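Thiamine pyrophosphokinase (Saccharomyces cerevisiae, PDB 1IG0) makes thiamine diphosphate, the active cofactor form of vitamin B1, by transferring a pyrophosphate group from ATP to thiamine, with release of AMP. Local coordinates at residues E3-N8 against W270-W275. Numbering follows the deposited sequence.
With VIB (3-(4-amino-2-methyl-pyrimidin-5-ylmethyl)-5-(2-hydroxy-ethyl)-4-methyl-thiazol-3-ium), chain C.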
loop_
_atom_site.group_PDB
_atom_site.type_symbol
_atom_site.label_atom_id
_atom_site.label_comp_id
_atom_site.label_asym_id
_atom_site.label_seq_id
_atom_site.Cartn_x
_atom_site.Cartn_y
_atom_site.Cartn_z
ATOM N N GLU B 3 -19.991 -9.821 -19.723
ATOM C CA GLU B 3 -18.699 -9.760 -19.062
ATOM C C GLU B 3 -17.836 -10.862 -19.654
ATOM O O GLU B 3 -18.311 -11.977 -19.872
ATOM C CB GLU B 3 -18.863 -9.990 -17.561
ATOM C CG GLU B 3 -17.566 -9.908 -16.772
ATOM C CD GLU B 3 -17.741 -10.353 -15.337
ATOM O OE1 GLU B 3 -18.769 -9.981 -14.735
ATOM O OE2 GLU B 3 -16.856 -11.066 -14.815
ATOM N N GLU B 4 -16.573 -10.557 -19.924
ATOM C CA GLU B 4 -15.683 -11.563 -20.478
ATOM C C GLU B 4 -14.247 -11.405 -20.003
ATOM O O GLU B 4 -13.796 -10.309 -19.671
ATOM C CB GLU B 4 -15.713 -11.534 -22.010
ATOM C CG GLU B 4 -14.980 -12.713 -22.648
ATOM C CD GLU B 4 -14.975 -12.667 -24.166
ATOM O OE1 GLU B 4 -14.508 -13.647 -24.785
ATOM O OE2 GLU B 4 -15.431 -11.655 -24.740
ATOM N N CYS B 5 -13.545 -12.528 -19.968
ATOM C CA CYS B 5 -12.151 -12.576 -19.560
ATOM C C CYS B 5 -11.514 -13.700 -20.355
ATOM O O CYS B 5 -11.972 -14.841 -20.304
ATOM C CB CYS B 5 -12.030 -12.871 -18.062
ATOM S SG CYS B 5 -10.318 -13.080 -17.497
ATOM N N ILE B 6 -10.468 -13.376 -21.104
ATOM C CA ILE B 6 -9.793 -14.382 -21.908
ATOM C C ILE B 6 -8.319 -14.451 -21.557
ATOM O O ILE B 6 -7.712 -13.444 -21.192
ATOM C CB ILE B 6 -9.921 -14.080 -23.415
ATOM C CG1 ILE B 6 -9.182 -12.784 -23.754
ATOM C CG2 ILE B 6 -11.390 -13.971 -23.797
ATOM C CD1 ILE B 6 -9.105 -12.496 -25.240
ATOM N N GLU B 7 -7.750 -15.645 -21.663
ATOM C CA GLU B 7 -6.340 -15.839 -21.369
ATOM C C GLU B 7 -5.595 -15.900 -22.694
ATOM O O GLU B 7 -5.767 -16.835 -23.474
ATOM C CB GLU B 7 -6.131 -17.134 -20.586
ATOM C CG GLU B 7 -4.725 -17.292 -20.041
ATOM C CD GLU B 7 -4.571 -18.524 -19.178
ATOM O OE1 GLU B 7 -5.384 -18.703 -18.247
ATOM O OE2 GLU B 7 -3.632 -19.308 -19.426
ATOM N N ASN B 8 -4.779 -14.884 -22.944
ATOM C CA ASN B 8 -4.008 -14.793 -24.176
ATOM C C ASN B 8 -2.720 -15.582 -24.136
ATOM O O ASN B 8 -2.236 -15.957 -23.067
ATOM C CB ASN B 8 -3.615 -13.338 -24.461
ATOM C CG ASN B 8 -4.746 -12.520 -25.019
ATOM O OD1 ASN B 8 -5.339 -12.876 -26.035
ATOM N ND2 ASN B 8 -5.048 -11.402 -24.367
ATOM N N TRP B 270 -4.369 -11.560 -19.412
ATOM C CA TRP B 270 -5.780 -11.787 -19.146
ATOM C C TRP B 270 -6.527 -10.510 -19.516
ATOM O O TRP B 270 -6.559 -9.552 -18.741
ATOM C CB TRP B 270 -5.995 -12.123 -17.668
ATOM C CG TRP B 270 -5.525 -13.499 -17.303
ATOM C CD1 TRP B 270 -6.223 -14.668 -17.431
ATOM C CD2 TRP B 270 -4.242 -13.853 -16.773
ATOM N NE1 TRP B 270 -5.451 -15.729 -17.016
ATOM C CE2 TRP B 270 -4.228 -15.258 -16.612
ATOM C CE3 TRP B 270 -3.097 -13.121 -16.430
ATOM C CZ2 TRP B 270 -3.116 -15.944 -16.108
ATOM C CZ3 TRP B 270 -1.987 -13.806 -15.929
ATOM C CH2 TRP B 270 -2.007 -15.204 -15.779
ATOM N N ASP B 271 -7.096 -10.490 -20.719
ATOM C CA ASP B 271 -7.848 -9.332 -21.192
ATOM C C ASP B 271 -9.304 -9.449 -20.771
ATOM O O ASP B 271 -9.866 -10.545 -20.751
ATOM C CB ASP B 271 -7.775 -9.210 -22.717
ATOM C CG ASP B 271 -6.519 -8.505 -23.190
ATOM O OD1 ASP B 271 -6.059 -7.575 -22.495
ATOM O OD2 ASP B 271 -6.001 -8.866 -24.267
ATOM N N VAL B 272 -9.914 -8.315 -20.444
ATOM C CA VAL B 272 -11.305 -8.302 -20.013
ATOM C C VAL B 272 -12.161 -7.317 -20.802
ATOM O O VAL B 272 -11.643 -6.441 -21.493
ATOM C CB VAL B 272 -11.410 -7.957 -18.510
ATOM C CG1 VAL B 272 -10.699 -9.016 -17.687
ATOM C CG2 VAL B 272 -10.800 -6.596 -18.243
ATOM N N LYS B 273 -13.477 -7.483 -20.696
ATOM C CA LYS B 273 -14.448 -6.621 -21.373
ATOM C C LYS B 273 -15.687 -6.526 -20.488
ATOM O O LYS B 273 -16.106 -7.527 -19.910
ATOM C CB LYS B 273 -14.838 -7.210 -22.734
ATOM C CG LYS B 273 -13.673 -7.384 -23.693
ATOM C CD LYS B 273 -14.104 -7.945 -25.044
ATOM C CE LYS B 273 -14.939 -6.949 -25.836
ATOM N NZ LYS B 273 -14.793 -7.166 -27.306
ATOM N N ASN B 274 -16.270 -5.331 -20.386
ATOM C CA ASN B 274 -17.458 -5.122 -19.556
ATOM C C ASN B 274 -17.215 -5.851 -18.237
ATOM O O ASN B 274 -18.066 -6.594 -17.750
ATOM C CB ASN B 274 -18.695 -5.696 -20.253
ATOM C CG ASN B 274 -18.844 -5.197 -21.678
ATOM O OD1 ASN B 274 -18.835 -3.992 -21.929
ATOM N ND2 ASN B 274 -18.985 -6.124 -22.621
ATOM N N TRP B 275 -16.035 -5.611 -17.672
ATOM C CA TRP B 275 -15.583 -6.256 -16.445
ATOM C C TRP B 275 -15.590 -5.315 -15.238
ATOM O O TRP B 275 -14.711 -4.463 -15.102
ATOM C CB TRP B 275 -14.161 -6.768 -16.687
ATOM C CG TRP B 275 -13.702 -7.877 -15.806
ATOM C CD1 TRP B 275 -13.992 -9.203 -15.941
ATOM C CD2 TRP B 275 -12.811 -7.771 -14.690
ATOM N NE1 TRP B 275 -13.330 -9.933 -14.985
ATOM C CE2 TRP B 275 -12.597 -9.079 -14.203
ATOM C CE3 TRP B 275 -12.169 -6.698 -14.058
ATOM C CZ2 TRP B 275 -11.768 -9.344 -13.108
ATOM C CZ3 TRP B 275 -11.342 -6.963 -12.967
ATOM C CH2 TRP B 275 -11.149 -8.278 -12.506
HETATM C CM2 VIB C . -8.726 -10.493 -14.929
HETATM N N4A VIB C . -6.489 -14.771 -13.815
HETATM C CM4 VIB C . -1.654 -14.978 -12.202
HETATM O O1 VIB C . -1.976 -14.233 -7.545
HETATM C C7 VIB C . -1.071 -15.018 -8.330
HETATM C C6 VIB C . -1.875 -15.939 -9.284
HETATM C C2 VIB C . -4.791 -13.854 -10.825
HETATM S S1 VIB C . -4.472 -14.611 -9.233
HETATM C C5 VIB C . -2.932 -15.122 -10.021
HETATM C C4 VIB C . -2.849 -14.684 -11.307
HETATM N N3 VIB C . -3.882 -14.012 -11.683
HETATM C C7A VIB C . -4.032 -13.427 -13.046
HETATM C C4A VIB C . -6.429 -13.365 -13.901
HETATM N N3A VIB C . -7.560 -12.652 -14.356
HETATM C C2A VIB C . -7.522 -11.252 -14.448
HETATM N N1A VIB C . -6.348 -10.565 -14.088
HETATM C C6A VIB C . -5.217 -11.273 -13.634
HETATM C C5A VIB C . -5.249 -12.676 -13.540
HETATM O O HOH W 1 -14.906 -12.677 -16.219
#
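Two donors grip Glu7 OE1: Trp270 NE1, 3.2 Å away, and the hydroxyl of Tyr123 of the second subunit. The indole N-H meets the carboxylate from above its plane, 44° out of it. Glu7 reaches this place because its CG is anti to the backbone N (chi1 -170°), which lays the chain alongside the indole; a glutamate is long enough to bridge to the other subunit and gives a buried indole N-H its acceptor. That bond probably steadies the Trp270 ring, a broad aromatic surface with the thiamine aminopyrimidine over one face, N4A lying 3.5 Å from NE1. The N-terminal strand 4-7 pairs with 270-272 as a two-stranded antiparallel ribbon, so Cys5, near the start of the chain, reaches the thiamine pocket beside Trp270, Val272 and Trp275. In its hydrogen-bonded pairs, Ile6 N gives a nearly straight bond to Asp271 O (2.9 Å), and Glu4 and Lys273 exchange two. Cys5, in a non-hydrogen-bonded pair with Val272, points its side chain to the same face as Trp270. The small, weakly polar thiol of Cys5 lets SG pack 4.0 Å from the thiamine methyl CM2, which Val272 CG1 meets at 3.7 Å. CM2 also lies near the six-membered ring of Trp275, 3.7 Å from CZ2, and Val272 CG1 lies above the rim of the indole. After Val272 the chain turns a corner, and Asn274 and Trp275 form a G1 beta bulge facing Val262. At this end Glu3 OE2, in a salt bridge with Arg283, accepts a bond from a water that makes a weak, long contact with Trp275 NE1, in the ring plane. On the face that carries Ile6 and Asp271, Asn8, just past the strand, brings ND2 to Asp271 OD2 at 2.7 Å in a weak, poorly directed bond, while ND2 also donates to Leu268 O. Aspartate suits this buried position because its short side chain holds two oxygens close to the backbone: OD1 meets Leu268 N and the Thr265 hydroxyl, and OD2 meets Gly267 N.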